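Local coordinates for protein homoaconitase small subunit (Methanocaldococcus jannaschii, PDB 2PKP) that forms the small subunit of a homoaconitase that reversibly dehydrates (R)-homocitrate to cis-homoaconitate and hydrates that intermediate to homoisocitrate, at residues Arg6-Gly11 with Glu43-Lys48; Ser35-Gly40 with Val71-Tyr76. All blocks are in the same frame, centred on the assembly; numbering follows the deposited sequence.

Contact 1: residues Arg6-Gly11 with Glu43-Lys48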
loop_
_atom_site.group_PDB
_atom_site.type_symbol
_atom_site.label_atom_id
_atom_site.label_comp_id
_atom_site.label_asym_id
_atom_site.label_seq_id
_atom_site.Cartn_x
_atom_site.Cartn_y
_atom_site.Cartn_z
ATOM N N ARG A 6 -11.384 5.575 -2.526
ATOM C CA ARG A 6 -12.779 5.576 -2.923
ATOM C C ARG A 6 -13.447 4.255 -2.547
ATOM O O ARG A 6 -12.869 3.180 -2.716
ATOM C CB ARG A 6 -12.908 5.824 -4.433
ATOM C CG ARG A 6 -14.352 6.000 -4.901
ATOM C CD ARG A 6 -14.439 6.291 -6.399
ATOM N NE ARG A 6 -13.781 7.547 -6.755
ATOM C CZ ARG A 6 -14.141 8.742 -6.292
ATOM N NH1 ARG A 6 -15.162 8.855 -5.451
ATOM N NH2 ARG A 6 -13.471 9.827 -6.662
ATOM N N ALA A 7 -14.667 4.352 -2.037
ATOM C CA ALA A 7 -15.425 3.184 -1.624
ATOM C C ALA A 7 -16.250 2.593 -2.768
ATOM O O ALA A 7 -16.896 3.320 -3.516
ATOM C CB ALA A 7 -16.347 3.562 -0.472
ATOM N N HIS A 8 -16.217 1.273 -2.907
ATOM C CA HIS A 8 -17.009 0.602 -3.934
ATOM C C HIS A 8 -17.964 -0.247 -3.116
ATOM O O HIS A 8 -17.564 -1.242 -2.510
ATOM C CB HIS A 8 -16.125 -0.258 -4.837
ATOM C CG HIS A 8 -15.153 0.540 -5.653
ATOM N ND1 HIS A 8 -13.895 0.877 -5.198
ATOM C CD2 HIS A 8 -15.276 1.108 -6.875
ATOM C CE1 HIS A 8 -13.285 1.616 -6.107
ATOM N NE2 HIS A 8 -14.099 1.773 -7.133
ATOM N N LYS A 9 -19.223 0.175 -3.083
ATOM C CA LYS A 9 -20.227 -0.489 -2.274
ATOM C C LYS A 9 -21.033 -1.618 -2.908
ATOM O O LYS A 9 -21.533 -1.503 -4.024
ATOM C CB LYS A 9 -21.193 0.549 -1.698
ATOM C CG LYS A 9 -22.188 -0.081 -0.751
ATOM C CD LYS A 9 -22.966 0.919 0.062
ATOM C CE LYS A 9 -23.667 0.197 1.219
ATOM N NZ LYS A 9 -24.398 1.125 2.101
ATOM N N PHE A 10 -21.166 -2.696 -2.147
ATOM C CA PHE A 10 -21.907 -3.882 -2.556
ATOM C C PHE A 10 -22.879 -4.246 -1.430
ATOM O O PHE A 10 -22.773 -3.716 -0.317
ATOM C CB PHE A 10 -20.929 -5.026 -2.808
ATOM C CG PHE A 10 -19.945 -4.742 -3.906
ATOM C CD1 PHE A 10 -20.218 -5.113 -5.220
ATOM C CD2 PHE A 10 -18.750 -4.084 -3.631
ATOM C CE1 PHE A 10 -19.313 -4.836 -6.248
ATOM C CE2 PHE A 10 -17.836 -3.799 -4.650
ATOM C CZ PHE A 10 -18.117 -4.175 -5.960
ATOM N N GLY A 11 -23.819 -5.147 -1.719
ATOM C CA GLY A 11 -24.804 -5.540 -0.724
ATOM C C GLY A 11 -24.441 -6.699 0.184
ATOM O O GLY A 11 -23.274 -6.906 0.528
ATOM N N GLU A 43 -19.291 -6.361 -13.552
ATOM C CA GLU A 43 -18.306 -6.523 -14.616
ATOM C C GLU A 43 -17.481 -5.267 -14.868
ATOM O O GLU A 43 -16.484 -5.306 -15.584
ATOM C CB GLU A 43 -18.999 -6.937 -15.917
ATOM C CG GLU A 43 -19.995 -5.910 -16.450
ATOM C CD GLU A 43 -21.291 -5.871 -15.654
ATOM O OE1 GLU A 43 -22.150 -5.016 -15.962
ATOM O OE2 GLU A 43 -21.455 -6.697 -14.729
ATOM N N ASN A 44 -17.893 -4.153 -14.280
ATOM C CA ASN A 44 -17.174 -2.901 -14.470
ATOM C C ASN A 44 -16.153 -2.611 -13.362
ATOM O O ASN A 44 -15.323 -1.713 -13.507
ATOM C CB ASN A 44 -18.176 -1.748 -14.565
ATOM C CG ASN A 44 -19.137 -1.896 -15.741
ATOM O OD1 ASN A 44 -20.204 -1.278 -15.763
ATOM N ND2 ASN A 44 -18.757 -2.704 -16.728
ATOM N N PHE A 45 -16.203 -3.371 -12.268
ATOM C CA PHE A 45 -15.285 -3.158 -11.144
ATOM C C PHE A 45 -13.802 -3.132 -11.519
ATOM O O PHE A 45 -13.095 -2.183 -11.198
ATOM C CB PHE A 45 -15.493 -4.221 -10.058
ATOM C CG PHE A 45 -14.659 -3.994 -8.825
ATOM C CD1 PHE A 45 -15.027 -3.037 -7.888
ATOM C CD2 PHE A 45 -13.478 -4.700 -8.628
ATOM C CE1 PHE A 45 -14.224 -2.782 -6.776
ATOM C CE2 PHE A 45 -12.669 -4.451 -7.517
ATOM C CZ PHE A 45 -13.046 -3.489 -6.592
ATOM N N PRO A 46 -13.310 -4.178 -12.203
ATOM C CA PRO A 46 -11.895 -4.216 -12.588
ATOM C C PRO A 46 -11.414 -2.965 -13.326
ATOM O O PRO A 46 -10.249 -2.584 -13.220
ATOM C CB PRO A 46 -11.811 -5.468 -13.464
ATOM C CG PRO A 46 -12.885 -6.337 -12.918
ATOM C CD PRO A 46 -14.017 -5.357 -12.730
ATOM N N LYS A 47 -12.316 -2.331 -14.070
ATOM C CA LYS A 47 -11.980 -1.132 -14.835
ATOM C C LYS A 47 -12.170 0.173 -14.057
ATOM O O LYS A 47 -11.679 1.221 -14.477
ATOM C CB LYS A 47 -12.820 -1.084 -16.118
ATOM C CG LYS A 47 -12.727 -2.343 -16.977
ATOM C CD LYS A 47 -11.316 -2.568 -17.507
ATOM C CE LYS A 47 -11.241 -3.838 -18.343
ATOM N NZ LYS A 47 -9.916 -3.996 -19.013
ATOM N N LYS A 48 -12.883 0.111 -12.934
ATOM C CA LYS A 48 -13.135 1.298 -12.114
ATOM C C LYS A 48 -12.198 1.410 -10.912
ATOM O O LYS A 48 -11.802 2.510 -10.523
ATOM C CB LYS A 48 -14.569 1.294 -11.572
ATOM C CG LYS A 48 -15.681 1.285 -12.601
ATOM C CD LYS A 48 -17.024 1.094 -11.901
ATOM C CE LYS A 48 -18.194 1.110 -12.879
ATOM N NZ LYS A 48 -19.487 0.780 -12.207
#
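With CG anti to the backbone N (chi1 -175°), Phe45 sends its ring out from helix 45-48 toward strand 2-9, where His8 and, just past the strand's end, Phe10 both hold CG anti to their carbonyl carbons and point back. The backbones stay well apart, His8 CA and Phe45 CA being 8.3 Å from each other, so the rings bridge the interval. Phe45 presents an edge to the His8 imidazole: its CE1 stands over one face, 3.6 Å from His8 CG, and also meets His8 CB at 3.7 Å. Centroids 5.2 Å apart and planes at 80° define a T-shaped stack. The second pair is an offset edge-to-face stack in which Phe10 supplies the edge; Phe10 CZ approaches Phe45 CD1 at 3.8 Å, and the planes meet at 62°. Phe45 thus gives an edge to His8, while Phe10 comes edge-on toward its face but offset, nearest CD1, which is likely to restrict the rotation of Phe45. Reducing His8 to an alanine would probably leave the CE1 edge of Phe45 facing a gap and the phenyl ring freer to turn. Ile55 of strand 54-57 touches both Phe10 and Phe45, while Met38 and Ile79 also pack on Phe45. The result is an aromatic cluster that fastens a short helix to the end of a strand in the mixed sheet of this LeuD-family fold.

Contact 2: residues Ser35-Gly40 with Val71-Tyr76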
loop_
_atom_site.group_PDB
_atom_site.type_symbol
_atom_site.label_atom_id
_atom_site.label_comp_id
_atom_site.label_asym_id
_atom_site.label_seq_id
_atom_site.Cartn_x
_atom_site.Cartn_y
_atom_site.Cartn_z
ATOM N N SER A 35 -7.750 -9.125 -12.231
ATOM C CA SER A 35 -8.427 -8.535 -13.378
ATOM C C SER A 35 -9.907 -8.922 -13.458
ATOM O O SER A 35 -10.663 -8.353 -14.243
ATOM C CB SER A 35 -7.705 -8.924 -14.673
ATOM O OG SER A 35 -7.776 -10.319 -14.900
ATOM N N HIS A 36 -10.326 -9.887 -12.649
ATOM C CA HIS A 36 -11.728 -10.289 -12.651
ATOM C C HIS A 36 -12.356 -10.197 -11.268
ATOM O O HIS A 36 -13.347 -10.860 -10.975
ATOM C CB HIS A 36 -11.878 -11.703 -13.215
ATOM C CG HIS A 36 -11.469 -11.805 -14.652
ATOM N ND1 HIS A 36 -10.196 -12.158 -15.041
ATOM C CD2 HIS A 36 -12.139 -11.498 -15.789
ATOM C CE1 HIS A 36 -10.097 -12.063 -16.354
ATOM N NE2 HIS A 36 -11.261 -11.665 -16.834
ATOM N N CYS A 37 -11.773 -9.351 -10.425
ATOM C CA CYS A 37 -12.275 -9.155 -9.077
ATOM C C CYS A 37 -13.687 -8.578 -9.119
ATOM O O CYS A 37 -13.948 -7.609 -9.831
ATOM C CB CYS A 37 -11.347 -8.212 -8.306
ATOM S SG CYS A 37 -11.786 -8.028 -6.563
ATOM N N MET A 38 -14.591 -9.184 -8.354
ATOM C CA MET A 38 -15.992 -8.751 -8.283
ATOM C C MET A 38 -16.745 -8.895 -9.610
ATOM O O MET A 38 -17.876 -8.419 -9.735
ATOM C CB MET A 38 -16.093 -7.289 -7.828
ATOM C CG MET A 38 -15.303 -6.952 -6.581
ATOM S SD MET A 38 -15.663 -8.079 -5.233
ATOM C CE MET A 38 -17.315 -7.589 -4.809
ATOM N N ALA A 39 -16.126 -9.545 -10.593
ATOM C CA ALA A 39 -16.754 -9.719 -11.903
ATOM C C ALA A 39 -18.066 -10.483 -11.811
ATOM O O ALA A 39 -18.895 -10.408 -12.715
ATOM C CB ALA A 39 -15.802 -10.438 -12.853
ATOM N N GLY A 40 -18.250 -11.208 -10.710
ATOM C CA GLY A 40 -19.463 -11.978 -10.512
ATOM C C GLY A 40 -20.716 -11.137 -10.350
ATOM O O GLY A 40 -21.811 -11.597 -10.663
ATOM N N VAL A 71 -9.393 -13.637 -1.944
ATOM C CA VAL A 71 -8.662 -12.597 -1.232
ATOM C C VAL A 71 -7.480 -12.111 -2.047
ATOM O O VAL A 71 -7.075 -10.961 -1.931
ATOM C CB VAL A 71 -8.163 -13.083 0.162
ATOM C CG1 VAL A 71 -9.349 -13.519 1.004
ATOM C CG2 VAL A 71 -7.164 -14.206 0.013
ATOM N N ILE A 72 -6.923 -12.995 -2.871
ATOM C CA ILE A 72 -5.794 -12.629 -3.717
ATOM C C ILE A 72 -6.272 -11.709 -4.845
ATOM O O ILE A 72 -5.549 -10.812 -5.270
ATOM C CB ILE A 72 -5.110 -13.890 -4.310
ATOM C CG1 ILE A 72 -4.394 -14.652 -3.188
ATOM C CG2 ILE A 72 -4.126 -13.501 -5.412
ATOM C CD1 ILE A 72 -3.692 -15.920 -3.649
ATOM N N ALA A 73 -7.499 -11.932 -5.309
ATOM C CA ALA A 73 -8.087 -11.124 -6.373
ATOM C C ALA A 73 -8.281 -9.700 -5.875
ATOM O O ALA A 73 -8.039 -8.739 -6.600
ATOM C CB ALA A 73 -9.427 -11.711 -6.799
ATOM N N ILE A 74 -8.723 -9.573 -4.629
ATOM C CA ILE A 74 -8.936 -8.267 -4.023
ATOM C C ILE A 74 -7.588 -7.585 -3.763
ATOM O O ILE A 74 -7.347 -6.461 -4.210
ATOM C CB ILE A 74 -9.708 -8.405 -2.687
ATOM C CG1 ILE A 74 -11.099 -8.994 -2.956
ATOM C CG2 ILE A 74 -9.823 -7.044 -2.000
ATOM C CD1 ILE A 74 -11.876 -9.368 -1.700
ATOM N N LYS A 75 -6.705 -8.285 -3.055
ATOM C CA LYS A 75 -5.388 -7.752 -2.722
ATOM C C LYS A 75 -4.604 -7.291 -3.949
ATOM O O LYS A 75 -3.943 -6.246 -3.913
ATOM C CB LYS A 75 -4.580 -8.800 -1.951
ATOM C CG LYS A 75 -3.168 -8.366 -1.564
ATOM C CD LYS A 75 -2.426 -9.525 -0.887
ATOM C CE LYS A 75 -1.016 -9.146 -0.425
ATOM N NZ LYS A 75 -0.096 -8.834 -1.555
ATOM N N TYR A 76 -4.680 -8.045 -5.040
ATOM C CA TYR A 76 -3.937 -7.655 -6.229
ATOM C C TYR A 76 -4.563 -6.564 -7.094
ATOM O O TYR A 76 -4.071 -6.269 -8.186
ATOM C CB TYR A 76 -3.573 -8.888 -7.061
ATOM C CG TYR A 76 -2.354 -9.582 -6.495
ATOM C CD1 TYR A 76 -2.438 -10.327 -5.317
ATOM C CD2 TYR A 76 -1.100 -9.423 -7.086
ATOM C CE1 TYR A 76 -1.306 -10.889 -4.740
ATOM C CE2 TYR A 76 0.041 -9.980 -6.516
ATOM C CZ TYR A 76 -0.071 -10.711 -5.342
ATOM O OH TYR A 76 1.050 -11.251 -4.758
#
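Cys37 faces helix 68-75 with its CB directed at the helix and its sulfur set toward the CG1 methylene of Ile74. The two backbones come close, Cys37 CA lying 5.4 Å from Ala73 CA, a spacing that suits the small side chains on both sides. Ala73 points its methyl back toward the loop, and Cys37 CB lies 4.3 Å from Ala73 CB. The same Cys37 CB rests 3.8 Å from Ala73 O, against the backbone of the helix. Because SG is anti to the backbone N (chi1 -174°), the thiol extends past the alanine and comes end-on, SG meeting the flank of Ile74 at CG1, 3.8 Å away. A type II turn from His36 to Ala39, closed by the bond from Ala39 N to His36 O at 3.1 Å, sets Cys37 at its second position. Cys77 and Phe45 also touch the Cys37 side chain, and Phe91 of helix 89-98 packs against Ile74. All three touching residues are buried, and no hydrogen bond is found between the segments. Chemically, then, the contact is van der Waals packing, the thiol and CB of Cys37 resting on a methyl, a methylene and the Ala73 carbonyl oxygen, and probably depends on close fit, not directional bonds.

In the fold
From the N terminus, residues 6-11 take in the end of strand 2-9 and the turn after it, and contact 1 closes the loop that returns at residues 43-48. Residues 35-40, the first half of contact 2, lie inside that loop, but their partner, residues 71-76, comes after it, beyond strand 54-57. The two closures therefore cross and do not nest. Their centres are 10 Å apart and they touch directly: Phe45 CD2 lies 3.2 Å from Cys37 O, and Pro46 CB packs on Ser35 O. Contact 1 joins helix 45-48 to the end of a central sheet strand, contact 2 joins the preceding loop to helix 68-75, and their touching links the sheet to that second helix.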